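Local coordinates for protein beta-1,4-mannanase (Cryptopygus antarcticus, PDB 4OOU) that hydrolyses internal beta-1,4-mannosidic linkages in mannans, galactomannans and glucomannans, releasing chiefly short manno-oligosaccharides, at residues Lys36-Gly41 with Asn336-Trp341; Val238-Trp243 with Gly272-Tyr277. All coordinates share one frame; numbering follows the deposited sequence.

Contact 1. Residues Lys36-Gly41 with Asn336-Trp341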
loop_
_atom_site.group_PDB
_atom_site.type_symbol
_atom_site.label_atom_id
_atom_site.label_comp_id
_atom_site.label_asym_id
_atom_site.label_seq_id
_atom_site.Cartn_x
_atom_site.Cartn_y
_atom_site.Cartn_z
ATOM N N LYS A 36 17.268 -3.078 10.716
ATOM C CA LYS A 36 16.687 -3.217 9.393
ATOM C C LYS A 36 15.595 -4.261 9.482
ATOM O O LYS A 36 15.782 -5.284 10.141
ATOM C CB LYS A 36 17.765 -3.643 8.371
ATOM N N VAL A 37 14.432 -4.005 8.881
ATOM C CA VAL A 37 13.413 -5.062 8.773
ATOM C C VAL A 37 12.857 -5.165 7.380
ATOM O O VAL A 37 12.762 -4.178 6.663
ATOM C CB VAL A 37 12.252 -5.008 9.828
ATOM C CG1 VAL A 37 12.243 -3.733 10.663
ATOM C CG2 VAL A 37 10.892 -5.281 9.195
ATOM N N PHE A 38 12.527 -6.400 7.027
ATOM C CA PHE A 38 11.943 -6.773 5.747
ATOM C C PHE A 38 10.476 -7.090 5.997
ATOM O O PHE A 38 10.167 -7.764 6.997
ATOM C CB PHE A 38 12.693 -8.004 5.243
ATOM C CG PHE A 38 12.200 -8.542 3.947
ATOM C CD1 PHE A 38 12.709 -8.076 2.760
ATOM C CD2 PHE A 38 11.269 -9.551 3.918
ATOM C CE1 PHE A 38 12.268 -8.582 1.552
ATOM C CE2 PHE A 38 10.836 -10.073 2.718
ATOM C CZ PHE A 38 11.336 -9.589 1.526
ATOM N N LEU A 39 9.570 -6.610 5.128
ATOM C CA LEU A 39 8.143 -6.855 5.346
ATOM C C LEU A 39 7.656 -8.122 4.603
ATOM O O LEU A 39 7.436 -8.140 3.377
ATOM C CB LEU A 39 7.300 -5.625 5.028
ATOM C CG LEU A 39 7.577 -4.411 5.934
ATOM C CD1 LEU A 39 6.700 -3.200 5.622
ATOM C CD2 LEU A 39 7.447 -4.788 7.412
ATOM N N SER A 40 7.509 -9.201 5.367
ATOM C CA SER A 40 7.132 -10.473 4.778
ATOM C C SER A 40 5.706 -10.825 5.160
ATOM O O SER A 40 5.354 -10.813 6.341
ATOM C CB SER A 40 8.076 -11.559 5.239
ATOM O OG SER A 40 7.825 -12.713 4.477
ATOM N N GLY A 41 4.890 -11.167 4.170
ATOM C CA GLY A 41 3.487 -11.322 4.412
ATOM C C GLY A 41 2.606 -11.263 3.200
ATOM O O GLY A 41 3.031 -11.580 2.092
ATOM N N ASN A 336 12.847 -4.461 0.202
ATOM C CA ASN A 336 12.523 -4.238 1.596
ATOM C C ASN A 336 11.259 -4.887 2.067
ATOM O O ASN A 336 10.953 -4.826 3.251
ATOM C CB ASN A 336 12.492 -2.764 1.850
ATOM C CG ASN A 336 13.814 -2.158 1.558
ATOM O OD1 ASN A 336 14.719 -2.214 2.377
ATOM N ND2 ASN A 336 13.959 -1.635 0.367
ATOM N N GLY A 337 10.519 -5.506 1.156
ATOM C CA GLY A 337 9.528 -6.489 1.562
ATOM C C GLY A 337 8.906 -7.211 0.372
ATOM O O GLY A 337 9.203 -6.871 -0.780
ATOM N N ALA A 338 8.030 -8.186 0.651
ATOM C CA ALA A 338 7.284 -8.903 -0.405
ATOM C C ALA A 338 5.974 -9.473 0.111
ATOM O O ALA A 338 5.952 -10.191 1.132
ATOM C CB ALA A 338 8.120 -10.020 -0.993
ATOM N N LEU A 339 4.895 -9.183 -0.625
ATOM C CA LEU A 339 3.518 -9.414 -0.159
ATOM C C LEU A 339 2.714 -10.095 -1.232
ATOM O O LEU A 339 2.594 -9.568 -2.336
ATOM C CB LEU A 339 2.844 -8.065 0.165
ATOM C CG LEU A 339 2.791 -7.496 1.585
ATOM C CD1 LEU A 339 4.046 -7.764 2.368
ATOM C CD2 LEU A 339 2.544 -6.010 1.520
ATOM N N THR A 340 2.142 -11.243 -0.906
ATOM C CA THR A 340 1.423 -12.048 -1.891
ATOM C C THR A 340 0.040 -11.488 -2.091
ATOM O O THR A 340 -0.441 -10.710 -1.269
ATOM C CB THR A 340 1.317 -13.540 -1.466
ATOM O OG1 THR A 340 0.837 -13.641 -0.105
ATOM C CG2 THR A 340 2.680 -14.223 -1.566
ATOM N N TRP A 341 -0.577 -11.880 -3.193
ATOM C CA TRP A 341 -1.945 -11.532 -3.477
ATOM C C TRP A 341 -2.752 -12.835 -3.720
ATOM O O TRP A 341 -2.339 -13.616 -4.549
ATOM C CB TRP A 341 -2.018 -10.634 -4.726
ATOM C CG TRP A 341 -3.423 -10.204 -4.995
ATOM C CD1 TRP A 341 -4.352 -10.888 -5.699
ATOM C CD2 TRP A 341 -4.082 -9.029 -4.493
ATOM N NE1 TRP A 341 -5.556 -10.226 -5.669
ATOM C CE2 TRP A 341 -5.411 -9.076 -4.943
ATOM C CE3 TRP A 341 -3.670 -7.939 -3.725
ATOM C CZ2 TRP A 341 -6.331 -8.070 -4.659
ATOM C CZ3 TRP A 341 -4.582 -6.949 -3.431
ATOM C CH2 TRP A 341 -5.901 -7.016 -3.902
#

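Contact 2. Residues Val238-Trp243 with Gly272-Tyr277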
loop_
_atom_site.group_PDB
_atom_site.type_symbol
_atom_site.label_atom_id
_atom_site.label_comp_id
_atom_site.label_asym_id
_atom_site.label_seq_id
_atom_site.Cartn_x
_atom_site.Cartn_y
_atom_site.Cartn_z
ATOM N N VAL A 238 3.985 6.790 4.520
ATOM C CA VAL A 238 3.002 6.815 3.459
ATOM C C VAL A 238 3.592 6.189 2.239
ATOM O O VAL A 238 4.803 6.355 1.990
ATOM C CB VAL A 238 2.527 8.212 3.153
ATOM C CG1 VAL A 238 1.421 8.149 2.117
ATOM C CG2 VAL A 238 1.992 8.866 4.431
ATOM N N THR A 239 2.741 5.454 1.501
ATOM C CA THR A 239 3.118 4.862 0.237
ATOM C C THR A 239 1.991 4.994 -0.774
ATOM O O THR A 239 0.910 5.512 -0.503
ATOM C CB THR A 239 3.492 3.365 0.417
ATOM O OG1 THR A 239 4.185 2.843 -0.730
ATOM C CG2 THR A 239 2.275 2.534 0.633
ATOM N N VAL A 240 2.321 4.534 -1.966
ATOM C CA VAL A 240 1.444 4.397 -3.071
ATOM C C VAL A 240 1.952 3.120 -3.779
ATOM O O VAL A 240 3.167 2.942 -3.930
ATOM C CB VAL A 240 1.569 5.604 -4.008
ATOM C CG1 VAL A 240 0.850 5.356 -5.328
ATOM C CG2 VAL A 240 1.025 6.845 -3.326
ATOM N N GLY A 241 1.039 2.237 -4.171
ATOM C CA GLY A 241 1.411 0.952 -4.771
ATOM C C GLY A 241 1.100 0.952 -6.263
ATOM O O GLY A 241 -0.057 0.797 -6.663
ATOM N N SER A 242 2.118 1.169 -7.080
ATOM C CA SER A 242 1.901 1.152 -8.522
ATOM C C SER A 242 1.651 -0.235 -9.054
ATOM O O SER A 242 2.096 -1.241 -8.470
ATOM C CB SER A 242 3.058 1.780 -9.274
ATOM O OG SER A 242 2.935 3.192 -9.188
ATOM N N TRP A 243 0.950 -0.281 -10.179
ATOM C CA TRP A 243 0.602 -1.567 -10.794
ATOM C C TRP A 243 1.793 -2.323 -11.346
ATOM O O TRP A 243 1.710 -3.518 -11.490
ATOM C CB TRP A 243 -0.506 -1.389 -11.837
ATOM C CG TRP A 243 -0.254 -1.673 -13.259
ATOM C CD1 TRP A 243 -0.729 -2.755 -13.979
ATOM C CD2 TRP A 243 0.370 -0.807 -14.208
ATOM N NE1 TRP A 243 -0.394 -2.616 -15.316
ATOM C CE2 TRP A 243 0.271 -1.432 -15.483
ATOM C CE3 TRP A 243 1.005 0.431 -14.112
ATOM C CZ2 TRP A 243 0.799 -0.867 -16.632
ATOM C CZ3 TRP A 243 1.544 0.990 -15.268
ATOM C CH2 TRP A 243 1.436 0.331 -16.514
ATOM N N GLY A 272 4.157 16.376 1.568
ATOM C CA GLY A 272 3.151 15.470 1.053
ATOM C C GLY A 272 3.873 14.464 0.215
ATOM O O GLY A 272 3.689 14.424 -1.026
ATOM N N ILE A 273 4.719 13.681 0.892
ATOM C CA ILE A 273 5.596 12.731 0.207
ATOM C C ILE A 273 5.244 11.283 0.516
ATOM O O ILE A 273 4.449 11.009 1.406
ATOM C CB ILE A 273 7.089 12.986 0.466
ATOM C CG1 ILE A 273 7.467 12.879 1.958
ATOM C CG2 ILE A 273 7.476 14.331 -0.115
ATOM C CD1 ILE A 273 8.971 12.787 2.234
ATOM N N ILE A 274 5.761 10.365 -0.286
ATOM C CA ILE A 274 5.732 8.980 0.126
ATOM C C ILE A 274 7.054 8.697 0.788
ATOM O O ILE A 274 8.049 9.293 0.453
ATOM C CB ILE A 274 5.414 7.973 -0.987
ATOM C CG1 ILE A 274 6.330 8.091 -2.185
ATOM C CG2 ILE A 274 3.994 8.148 -1.447
ATOM C CD1 ILE A 274 5.945 7.104 -3.283
ATOM N N ASN A 275 7.038 7.807 1.761
ATOM C CA ASN A 275 8.222 7.460 2.514
ATOM C C ASN A 275 8.892 6.204 2.007
ATOM O O ASN A 275 10.068 5.990 2.315
ATOM C CB ASN A 275 7.825 7.322 3.959
ATOM C CG ASN A 275 7.203 8.587 4.462
ATOM O OD1 ASN A 275 6.004 8.659 4.765
ATOM N ND2 ASN A 275 8.011 9.640 4.478
ATOM N N PHE A 276 8.139 5.399 1.245
ATOM C CA PHE A 276 8.616 4.192 0.601
ATOM C C PHE A 276 7.864 3.913 -0.705
ATOM O O PHE A 276 6.653 4.105 -0.807
ATOM C CB PHE A 276 8.629 2.978 1.557
ATOM C CG PHE A 276 7.274 2.387 1.927
ATOM C CD1 PHE A 276 6.618 1.496 1.089
ATOM C CD2 PHE A 276 6.716 2.623 3.169
ATOM C CE1 PHE A 276 5.399 0.924 1.449
ATOM C CE2 PHE A 276 5.505 2.050 3.536
ATOM C CZ PHE A 276 4.849 1.198 2.668
ATOM N N TYR A 277 8.616 3.500 -1.723
ATOM C CA TYR A 277 8.058 3.114 -3.003
ATOM C C TYR A 277 7.484 1.706 -2.911
ATOM O O TYR A 277 7.710 0.959 -1.941
ATOM C CB TYR A 277 9.153 3.141 -4.048
ATOM C CG TYR A 277 9.804 4.505 -4.244
ATOM C CD1 TYR A 277 9.153 5.540 -4.915
ATOM C CD2 TYR A 277 11.103 4.735 -3.823
ATOM C CE1 TYR A 277 9.767 6.772 -5.105
ATOM C CE2 TYR A 277 11.724 5.957 -4.029
ATOM C CZ TYR A 277 11.053 6.972 -4.655
ATOM O OH TYR A 277 11.716 8.170 -4.831
#

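Contact 1. Residues Lys36-Gly41 with Asn336-Trp341
Leu39 faces Gly337, Ser40 faces Ala338 and Gly41 faces Leu339 in a parallel pairing whose short strand axes run at 17° to each other. The backbone bonds step from strand to strand: Leu39 N to Asn336 O at 2.9 Å, Ala338 N to Leu39 O at 2.8 Å, then a weak one from Gly41 N to Ala338 O at 3.4 Å, and Thr340 N to Gly41 O at 3.1 Å. Gly41 O also takes a hydrogen bond from the hydroxyl of Tyr327. The Leu39-Gly337 pair is the tightest, at 4.0 Å between CA atoms, and a side chain on Gly337 would run into Leu39 O.

Phe38 swings CG anti to its own N (chi1 179°), which lays its ring against strand 337-340. Gly337 CA sits over one face, 3.6 Å from the ring centroid, while CZ reaches Ala338 CB at 4.1 Å; Tyr331 meets the same ring edge-to-face. Replacing Phe38 with an alanine would probably leave Gly337 CA and the Ala338 methyl without their aromatic cover and open a gap toward helix 323-332. On the other side of the sheet, beside Leu39, Leu339 turns CD1 back to within 3.6 Å of Leu39 O. The hydroxyl of Thr340 is taken by Gln356. Joining the first barrel strand, 35-43, to the last, 337-340, is how a TIM barrel closes, here directly before the substrate-binding Trp341.

Contact 2. Residues Val238-Trp243 with Gly272-Tyr277
Thr239 and Phe276 are turned onto each other by their first torsions: in Thr239 OG1 stands anti to the backbone N (chi1 -165°), and in Phe276 CG lies between the backbone N and the carbonyl carbon (chi1 73°), folding the ring back over the threonine. Thr239 CB then rests on one ring face, 3.6 Å from the centroid and offset toward the CE1-CZ rim, with CG2 3.5 Å from CZ. The hydroxyl OG1 donates to Phe276 O at 2.8 Å, approaching from above the carbonyl plane, so a single residue is held both by its ring and by its backbone oxygen. Phe30 meets the ring edge-to-face.

Here strand 238-241 of the TIM barrel receives the loop that leads into the next barrel strand, 277-281. Asn275 holds Val238 from both its backbone and its side chain: its N gives a nearly straight bond (165° at the hydrogen) to Val238 O at 2.7 Å, while its OD1 accepts Val238 N at 2.8 Å on a lone pair, in the plane of the amide. Both backbone polar atoms of Val238 are thereby met by one residue.

On the flank toward helix 215-232, Ile274 CG2 packs 3.7 Å from Val240 CG2, the two side chains crossing at about a right angle, and reaches Thr239 CA at 3.8 Å. One residue earlier, Ile273 O accepts hydrogen bonds from Ser226 and His230 of that helix.

How the contacts relate
Starting near the N terminus, the chain lays down strand 35-43 and then builds almost the whole barrel before strand 337-340 returns to pair with it, so contact 1 closes a loop of 294 residues. Contact 2 falls entirely within that span and closes a far shorter loop, 28 residues holding helix 260-267, between strand 238-241 and the lead-in to strand 277-281. The two do not touch: their centres lie 15 Å apart, their nearest atoms about 6 Å. One seals the barrel between its first and last strands, the other ties strand 238-241 to the loop leading into the next strand, 277-281, and a substrate-binding tryptophan, Trp341 or Trp243, follows the strand in each.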